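Local coordinates for coat protein (PDB 4DOX) that forms the capsid of papaya mosaic virus, a flexible filamentous plant virus, probably by packing in many copies around the viral RNA, at residues F110-M122 against S157-I169. Numbering follows the deposited sequence.
Sequences FAPIIWNLRTDKM and SGLTRSPTQEERI. Unlike the reference sequence in segment 157-169: T160 (reference Ile).
R161 offers two adjacent edges of its guanidinium to two carboxylates, D120 across the contact and E167 on its own segment, with NH2 serving both, and shows how one such group can join the turn after one helix to the start of another. Its chain runs extended from CG to NE, after a first torsion (chi1 66°) that sets CG between the backbone N and the carbonyl carbon. R161 grips D120 side-on: R161 NE reaches D120 OD2 at 2.9 Å and R161 NH2 reaches D120 OD1 at 3.0 Å, both nearly straight. The two flat groups are 25° apart, and both oxygens are met on their syn side, somewhat out of the carboxylate plane. E167 is held end-on, by NH1 and NH2, through the syn lone pairs of both its oxygens. T119 CG2 sits over a face of the guanidinium, 3.4 Å from R161 NH2.

W115, its CG anti to the backbone N (chi1 180°), points toward the 159-163 loop. Its indole NE1 donates to R161 O at 3.1 Å, a bent bond, while CH2 packs 3.9 Å from P163 CB and E167 OE1 lies at the ring edge. The next residue, N116, bonds the loop backbone twice through its amide: ND2 gives to G158 O (3.3 Å), and OD1 receives T160 N from above its carbonyl plane. L159 CD2 settles against P112 CB at 3.8 Å. A water bridges N116 O, T119 O and T160 OG1.

E167 also completes a capping box with T164, its N donating to T164 OG1 and its OE1 accepting from T164 N. The salt-bridge network thus ties the turn after helix 111-118 to the capped N-terminus of helix 165-172 in this coat protein, whose regular secondary structure is all helix.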
ATOM      1  N   PHE A 110      -1.478   0.747  -2.434  1.00 24.34           N
ATOM      2  CA  PHE A 110      -2.265  -0.088  -3.322  1.00 24.33           C
ATOM      3  C   PHE A 110      -3.609  -0.442  -2.709  1.00 25.06           C
ATOM      4  O   PHE A 110      -4.365  -1.211  -3.277  1.00 24.90           O
ATOM      5  CB  PHE A 110      -1.514  -1.383  -3.620  1.00 24.72           C
ATOM      6  CG  PHE A 110      -0.233  -1.176  -4.395  1.00 23.79           C
ATOM      7  CD1 PHE A 110       0.998  -1.125  -3.737  1.00 20.19           C
ATOM      8  CD2 PHE A 110      -0.268  -1.017  -5.788  1.00 22.72           C
ATOM      9  CE1 PHE A 110       2.194  -0.896  -4.462  1.00 23.21           C
ATOM     10  CE2 PHE A 110       0.934  -0.806  -6.521  1.00 23.63           C
ATOM     11  CZ  PHE A 110       2.168  -0.757  -5.856  1.00 20.26           C
ATOM     12  N   ALA A 111      -3.912   0.118  -1.543  1.00 25.68           N
ATOM     13  CA  ALA A 111      -5.188  -0.160  -0.877  1.00 27.19           C
ATOM     14  C   ALA A 111      -6.397  -0.102  -1.853  1.00 28.92           C
ATOM     15  O   ALA A 111      -7.198  -1.050  -1.867  1.00 30.06           O
ATOM     16  CB  ALA A 111      -5.412   0.728   0.352  1.00 26.19           C
ATOM     17  N   PRO A 112      -6.517   0.970  -2.695  1.00 29.53           N
ATOM     18  CA  PRO A 112      -7.749   1.043  -3.534  1.00 30.17           C
ATOM     19  C   PRO A 112      -7.889  -0.100  -4.541  1.00 30.34           C
ATOM     20  O   PRO A 112      -8.999  -0.518  -4.843  1.00 31.50           O
ATOM     21  CB  PRO A 112      -7.629   2.400  -4.239  1.00 29.71           C
ATOM     22  CG  PRO A 112      -6.725   3.177  -3.365  1.00 30.17           C
ATOM     23  CD  PRO A 112      -5.716   2.199  -2.826  1.00 28.88           C
ATOM     24  N   ILE A 113      -6.770  -0.636  -5.017  1.00 29.60           N
ATOM     25  CA  ILE A 113      -6.817  -1.714  -5.989  1.00 29.75           C
ATOM     26  C   ILE A 113      -7.286  -3.015  -5.299  1.00 29.96           C
ATOM     27  O   ILE A 113      -8.111  -3.759  -5.849  1.00 31.02           O
ATOM     28  CB  ILE A 113      -5.440  -1.962  -6.586  1.00 29.66           C
ATOM     29  CG1 ILE A 113      -4.769  -0.675  -7.101  1.00 31.34           C
ATOM     30  CG2 ILE A 113      -5.526  -2.989  -7.656  1.00 30.61           C
ATOM     31  CD1 ILE A 113      -5.611   0.108  -8.084  1.00 36.86           C
ATOM     32  N   ILE A 114      -6.761  -3.301  -4.102  1.00 28.29           N
ATOM     33  CA  ILE A 114      -7.084  -4.553  -3.461  1.00 27.81           C
ATOM     34  C   ILE A 114      -8.508  -4.440  -2.940  1.00 29.73           C
ATOM     35  O   ILE A 114      -9.272  -5.422  -2.985  1.00 30.55           O
ATOM     36  CB  ILE A 114      -6.089  -4.976  -2.363  1.00 26.95           C
ATOM     37  CG1 ILE A 114      -6.259  -6.469  -2.049  1.00 24.69           C
ATOM     38  CG2 ILE A 114      -6.256  -4.120  -1.096  1.00 26.71           C
ATOM     39  CD1 ILE A 114      -5.957  -7.432  -3.223  1.00 20.28           C
ATOM     40  N   TRP A 115      -8.896  -3.233  -2.522  1.00 29.91           N
ATOM     41  CA  TRP A 115     -10.307  -2.967  -2.236  1.00 31.28           C
ATOM     42  C   TRP A 115     -11.191  -3.434  -3.405  1.00 32.69           C
ATOM     43  O   TRP A 115     -12.121  -4.206  -3.206  1.00 33.08           O
ATOM     44  CB  TRP A 115     -10.524  -1.496  -1.968  1.00 31.51           C
ATOM     45  CG  TRP A 115     -11.947  -1.133  -1.673  1.00 34.37           C
ATOM     46  CD1 TRP A 115     -12.871  -0.633  -2.567  1.00 36.88           C
ATOM     47  CD2 TRP A 115     -12.607  -1.173  -0.402  1.00 34.73           C
ATOM     48  NE1 TRP A 115     -14.061  -0.383  -1.931  1.00 36.03           N
ATOM     49  CE2 TRP A 115     -13.935  -0.709  -0.605  1.00 36.12           C
ATOM     50  CE3 TRP A 115     -12.214  -1.573   0.893  1.00 35.68           C
ATOM     51  CZ2 TRP A 115     -14.880  -0.619   0.445  1.00 35.81           C
ATOM     52  CZ3 TRP A 115     -13.156  -1.501   1.943  1.00 33.72           C
ATOM     53  CH2 TRP A 115     -14.473  -1.011   1.702  1.00 36.16           C
ATOM     54  N   ASN A 116     -10.890  -3.007  -4.626  1.00 33.08           N
ATOM     55  CA  ASN A 116     -11.738  -3.413  -5.746  1.00 34.92           C
ATOM     56  C   ASN A 116     -11.677  -4.895  -5.979  1.00 35.03           C
ATOM     57  O   ASN A 116     -12.636  -5.497  -6.441  1.00 36.25           O
ATOM     58  CB  ASN A 116     -11.344  -2.697  -7.039  1.00 35.43           C
ATOM     59  CG  ASN A 116     -12.033  -1.359  -7.201  1.00 37.00           C
ATOM     60  OD1 ASN A 116     -12.324  -0.656  -6.204  1.00 37.43           O
ATOM     61  ND2 ASN A 116     -12.297  -0.989  -8.456  1.00 36.42           N
ATOM     62  N   LEU A 117     -10.539  -5.490  -5.655  1.00 34.26           N
ATOM     63  CA  LEU A 117     -10.355  -6.904  -5.926  1.00 34.66           C
ATOM     64  C   LEU A 117     -11.056  -7.849  -4.944  1.00 35.40           C
ATOM     65  O   LEU A 117     -11.519  -8.919  -5.344  1.00 36.69           O
ATOM     66  CB  LEU A 117      -8.871  -7.228  -6.026  1.00 33.18           C
ATOM     67  CG  LEU A 117      -8.317  -6.708  -7.345  1.00 33.10           C
ATOM     68  CD1 LEU A 117      -6.812  -6.691  -7.279  1.00 32.45           C
ATOM     69  CD2 LEU A 117      -8.804  -7.593  -8.454  1.00 33.52           C
ATOM     70  N   ARG A 118     -11.157  -7.445  -3.678  1.00 34.80           N
ATOM     71  CA  ARG A 118     -11.639  -8.334  -2.642  1.00 34.83           C
ATOM     72  C   ARG A 118     -12.977  -7.913  -2.028  1.00 36.20           C
ATOM     73  O   ARG A 118     -13.737  -8.789  -1.593  1.00 37.78           O
ATOM     74  CB  ARG A 118     -10.588  -8.472  -1.549  1.00 34.07           C
ATOM     75  CG  ARG A 118      -9.194  -8.890  -2.045  1.00 33.25           C
ATOM     76  CD  ARG A 118      -9.026 -10.363  -2.047  1.00 32.97           C
ATOM     77  NE  ARG A 118      -9.452 -10.965  -0.776  1.00 31.81           N
ATOM     78  CZ  ARG A 118      -8.649 -11.616   0.069  1.00 30.14           C
ATOM     79  NH1 ARG A 118      -7.345 -11.768  -0.200  1.00 25.57           N
ATOM     80  NH2 ARG A 118      -9.160 -12.123   1.197  1.00 30.44           N
ATOM     81  N   THR A 119     -13.271  -6.613  -1.980  1.00 35.83           N
ATOM     82  CA  THR A 119     -14.496  -6.116  -1.351  1.00 37.59           C
ATOM     83  C   THR A 119     -15.799  -6.693  -1.975  1.00 40.75           C
ATOM     84  O   THR A 119     -15.930  -6.758  -3.207  1.00 41.14           O
ATOM     85  CB  THR A 119     -14.519  -4.609  -1.378  1.00 37.11           C
ATOM     86  OG1 THR A 119     -13.341  -4.143  -0.728  1.00 34.59           O
ATOM     87  CG2 THR A 119     -15.750  -4.039  -0.689  1.00 37.56           C
ATOM     88  N   ASP A 120     -16.725  -7.121  -1.099  1.00 43.03           N
ATOM     89  CA  ASP A 120     -17.953  -7.886  -1.444  1.00 46.07           C
ATOM     90  C   ASP A 120     -17.709  -9.185  -2.252  1.00 46.70           C
ATOM     91  O   ASP A 120     -18.659  -9.752  -2.806  1.00 48.09           O
ATOM     92  CB  ASP A 120     -19.032  -6.998  -2.123  1.00 47.51           C
ATOM     93  CG  ASP A 120     -19.366  -5.737  -1.322  1.00 48.34           C
ATOM     94  OD1 ASP A 120     -19.257  -5.738  -0.078  1.00 46.63           O
ATOM     95  OD2 ASP A 120     -19.755  -4.732  -1.952  1.00 51.42           O
ATOM     96  N   LYS A 121     -16.452  -9.652  -2.287  1.00 46.14           N
ATOM     97  CA  LYS A 121     -16.078 -10.936  -2.914  1.00 46.94           C
ATOM     98  C   LYS A 121     -15.395 -11.947  -1.986  1.00 46.15           C
ATOM     99  O   LYS A 121     -15.908 -13.050  -1.843  1.00 47.31           O
ATOM    100  CB  LYS A 121     -15.228 -10.724  -4.157  1.00 47.09           C
ATOM    101  CG  LYS A 121     -15.993 -10.128  -5.309  1.00 50.53           C
ATOM    102  CD  LYS A 121     -15.014  -9.538  -6.320  1.00 54.04           C
ATOM    103  CE  LYS A 121     -15.697  -8.426  -7.118  1.00 59.99           C
ATOM    104  NZ  LYS A 121     -16.235  -8.871  -8.444  1.00 64.23           N
ATOM    105  N   MET A 122     -14.239 -11.601  -1.396  1.00 44.05           N
ATOM    106  CA  MET A 122     -13.598 -12.452  -0.358  1.00 43.34           C
ATOM    107  C   MET A 122     -13.002 -11.599   0.768  1.00 40.87           C
ATOM    108  O   MET A 122     -11.910 -11.011   0.629  1.00 39.11           O
ATOM    109  CB  MET A 122     -12.484 -13.383  -0.900  1.00 43.89           C
ATOM    110  CG  MET A 122     -12.667 -14.096  -2.260  1.00 51.20           C
ATOM    111  SD  MET A 122     -11.069 -14.225  -3.257  1.00 61.73           S
ATOM    112  CE  MET A 122     -11.584 -15.157  -4.740  1.00 61.60           C
ATOM    113  N   SER A 157     -11.353   2.553 -12.988  1.00 40.78           N
ATOM    114  CA  SER A 157     -12.662   3.268 -13.122  1.00 42.18           C
ATOM    115  C   SER A 157     -13.200   3.745 -11.779  1.00 41.37           C
ATOM    116  O   SER A 157     -14.413   3.922 -11.585  1.00 43.09           O
ATOM    117  CB  SER A 157     -13.730   2.413 -13.823  1.00 43.94           C
ATOM    118  OG  SER A 157     -13.325   2.004 -15.114  1.00 45.62           O
ATOM    119  N   GLY A 158     -12.286   3.953 -10.847  1.00 39.10           N
ATOM    120  CA  GLY A 158     -12.651   4.359  -9.506  1.00 38.73           C
ATOM    121  C   GLY A 158     -13.110   3.155  -8.697  1.00 38.92           C
ATOM    122  O   GLY A 158     -13.288   2.020  -9.238  1.00 39.14           O
ATOM    123  N   LEU A 159     -13.301   3.404  -7.403  1.00 37.48           N
ATOM    124  CA  LEU A 159     -13.765   2.381  -6.485  1.00 36.87           C
ATOM    125  C   LEU A 159     -15.067   1.717  -6.922  1.00 39.07           C
ATOM    126  O   LEU A 159     -15.920   2.362  -7.543  1.00 40.48           O
ATOM    127  CB  LEU A 159     -13.950   3.002  -5.111  1.00 35.94           C
ATOM    128  CG  LEU A 159     -12.712   3.664  -4.531  1.00 34.42           C
ATOM    129  CD1 LEU A 159     -13.045   4.207  -3.127  1.00 33.57           C
ATOM    130  CD2 LEU A 159     -11.445   2.713  -4.534  1.00 28.66           C
ATOM    131  N   THR A 160     -15.233   0.434  -6.583  1.00 39.58           N
ATOM    132  CA  THR A 160     -16.472  -0.304  -6.915  1.00 42.31           C
ATOM    133  C   THR A 160     -17.626   0.139  -6.045  1.00 44.37           C
ATOM    134  O   THR A 160     -18.785  -0.045  -6.404  1.00 46.75           O
ATOM    135  CB  THR A 160     -16.339  -1.779  -6.702  1.00 40.85           C
ATOM    136  OG1 THR A 160     -15.762  -1.972  -5.419  1.00 40.08           O
ATOM    137  CG2 THR A 160     -15.423  -2.362  -7.741  1.00 41.92           C
ATOM    138  N   ARG A 161     -17.277   0.638  -4.860  1.00 44.47           N
ATOM    139  CA  ARG A 161     -18.153   1.437  -3.990  1.00 46.05           C
ATOM    140  C   ARG A 161     -17.234   2.171  -2.994  1.00 45.33           C
ATOM    141  O   ARG A 161     -16.031   1.851  -2.889  1.00 44.51           O
ATOM    142  CB  ARG A 161     -19.223   0.592  -3.284  1.00 46.20           C
ATOM    143  CG  ARG A 161     -18.684  -0.399  -2.282  1.00 45.16           C
ATOM    144  CD  ARG A 161     -19.806  -1.059  -1.474  1.00 46.36           C
ATOM    145  NE  ARG A 161     -19.354  -2.176  -0.629  1.00 46.25           N
ATOM    146  CZ  ARG A 161     -18.797  -2.058   0.582  1.00 44.96           C
ATOM    147  NH1 ARG A 161     -18.585  -0.852   1.135  1.00 44.19           N
ATOM    148  NH2 ARG A 161     -18.453  -3.154   1.248  1.00 43.28           N
ATOM    149  N   SER A 162     -17.776   3.171  -2.309  1.00 46.38           N
ATOM    150  CA  SER A 162     -17.116   3.727  -1.137  1.00 45.56           C
ATOM    151  C   SER A 162     -17.245   2.794   0.040  1.00 45.11           C
ATOM    152  O   SER A 162     -18.159   1.946   0.068  1.00 46.36           O
ATOM    153  CB  SER A 162     -17.735   5.070  -0.776  1.00 46.74           C
ATOM    154  OG  SER A 162     -16.917   6.067  -1.360  1.00 48.52           O
ATOM    155  N   PRO A 163     -16.349   2.937   1.032  1.00 43.77           N
ATOM    156  CA  PRO A 163     -16.631   2.241   2.287  1.00 44.21           C
ATOM    157  C   PRO A 163     -17.903   2.797   2.929  1.00 46.78           C
ATOM    158  O   PRO A 163     -18.256   3.930   2.664  1.00 47.47           O
ATOM    159  CB  PRO A 163     -15.403   2.527   3.153  1.00 42.23           C
ATOM    160  CG  PRO A 163     -14.442   3.172   2.319  1.00 40.86           C
ATOM    161  CD  PRO A 163     -14.974   3.441   0.962  1.00 41.51           C
ATOM    162  N   THR A 164     -18.601   1.997   3.739  1.00 49.23           N
ATOM    163  CA  THR A 164     -19.709   2.509   4.564  1.00 51.64           C
ATOM    164  C   THR A 164     -19.124   3.165   5.797  1.00 52.33           C
ATOM    165  O   THR A 164     -18.019   2.820   6.214  1.00 50.78           O
ATOM    166  CB  THR A 164     -20.658   1.394   4.985  1.00 52.82           C
ATOM    167  OG1 THR A 164     -19.969   0.486   5.842  1.00 52.65           O
ATOM    168  CG2 THR A 164     -21.148   0.626   3.760  1.00 52.29           C
ATOM    169  N   GLN A 165     -19.849   4.120   6.371  1.00 55.54           N
ATOM    170  CA  GLN A 165     -19.445   4.769   7.635  1.00 56.96           C
ATOM    171  C   GLN A 165     -19.176   3.703   8.729  1.00 56.71           C
ATOM    172  O   GLN A 165     -18.228   3.846   9.502  1.00 56.68           O
ATOM    173  CB  GLN A 165     -20.501   5.818   8.071  1.00 59.76           C
ATOM    174  CG  GLN A 165     -20.153   6.717   9.284  1.00 63.17           C
ATOM    175  CD  GLN A 165     -18.915   7.630   9.096  1.00 65.77           C
ATOM    176  OE1 GLN A 165     -18.440   7.880   7.980  1.00 65.80           O
ATOM    177  NE2 GLN A 165     -18.391   8.127  10.212  1.00 67.84           N
ATOM    178  N   GLU A 166     -19.973   2.630   8.764  1.00 56.84           N
ATOM    179  CA  GLU A 166     -19.724   1.523   9.682  1.00 56.76           C
ATOM    180  C   GLU A 166     -18.336   0.903   9.467  1.00 54.16           C
ATOM    181  O   GLU A 166     -17.592   0.671  10.418  1.00 53.77           O
ATOM    182  CB  GLU A 166     -20.809   0.447   9.604  1.00 58.07           C
ATOM    183  CG  GLU A 166     -20.579  -0.649  10.622  1.00 60.62           C
ATOM    184  CD  GLU A 166     -21.477  -1.858  10.452  1.00 65.83           C
ATOM    185  OE1 GLU A 166     -22.223  -1.899   9.449  1.00 69.10           O
ATOM    186  OE2 GLU A 166     -21.440  -2.769  11.325  1.00 65.83           O
ATOM    187  N   GLU A 167     -17.992   0.630   8.215  1.00 52.72           N
ATOM    188  CA  GLU A 167     -16.640   0.184   7.871  1.00 49.92           C
ATOM    189  C   GLU A 167     -15.567   1.177   8.313  1.00 49.56           C
ATOM    190  O   GLU A 167     -14.593   0.758   8.948  1.00 48.61           O
ATOM    191  CB  GLU A 167     -16.518  -0.176   6.391  1.00 47.91           C
ATOM    192  CG  GLU A 167     -17.219  -1.482   6.054  1.00 47.17           C
ATOM    193  CD  GLU A 167     -17.503  -1.649   4.570  1.00 46.34           C
ATOM    194  OE1 GLU A 167     -17.524  -0.644   3.829  1.00 46.44           O
ATOM    195  OE2 GLU A 167     -17.734  -2.788   4.135  1.00 44.99           O
ATOM    196  N   ARG A 168     -15.738   2.472   8.012  1.00 50.55           N
ATOM    197  CA  ARG A 168     -14.734   3.495   8.398  1.00 51.26           C
ATOM    198  C   ARG A 168     -14.541   3.471   9.905  1.00 53.33           C
ATOM    199  O   ARG A 168     -13.415   3.390  10.384  1.00 52.76           O
ATOM    200  CB  ARG A 168     -15.080   4.923   7.907  1.00 51.50           C
ATOM    201  CG  ARG A 168     -14.981   5.099   6.365  1.00 51.68           C
ATOM    202  CD  ARG A 168     -14.968   6.562   5.829  1.00 51.08           C
ATOM    203  NE  ARG A 168     -16.332   6.985   5.550  1.00 54.40           N
ATOM    204  CZ  ARG A 168     -16.925   6.974   4.361  1.00 54.63           C
ATOM    205  NH1 ARG A 168     -16.265   6.601   3.264  1.00 52.91           N
ATOM    206  NH2 ARG A 168     -18.192   7.366   4.274  1.00 55.64           N
ATOM    207  N   ILE A 169     -15.656   3.488  10.638  1.00 56.47           N
ATOM    208  CA  ILE A 169     -15.633   3.503  12.094  1.00 59.07           C
ATOM    209  C   ILE A 169     -15.011   2.239  12.629  1.00 59.11           C
ATOM    210  O   ILE A 169     -14.202   2.302  13.553  1.00 60.22           O
ATOM    211  CB  ILE A 169     -17.052   3.761  12.713  1.00 61.71           C
ATOM    212  CG1 ILE A 169     -17.252   5.257  12.883  1.00 63.01           C
ATOM    213  CG2 ILE A 169     -17.252   3.075  14.094  1.00 62.90           C
ATOM    214  CD1 ILE A 169     -18.684   5.704  12.683  1.00 67.85           C
TER
HETATM  215  O   HOH W   1     -15.077  -5.173  -5.341  1.00 18.69           O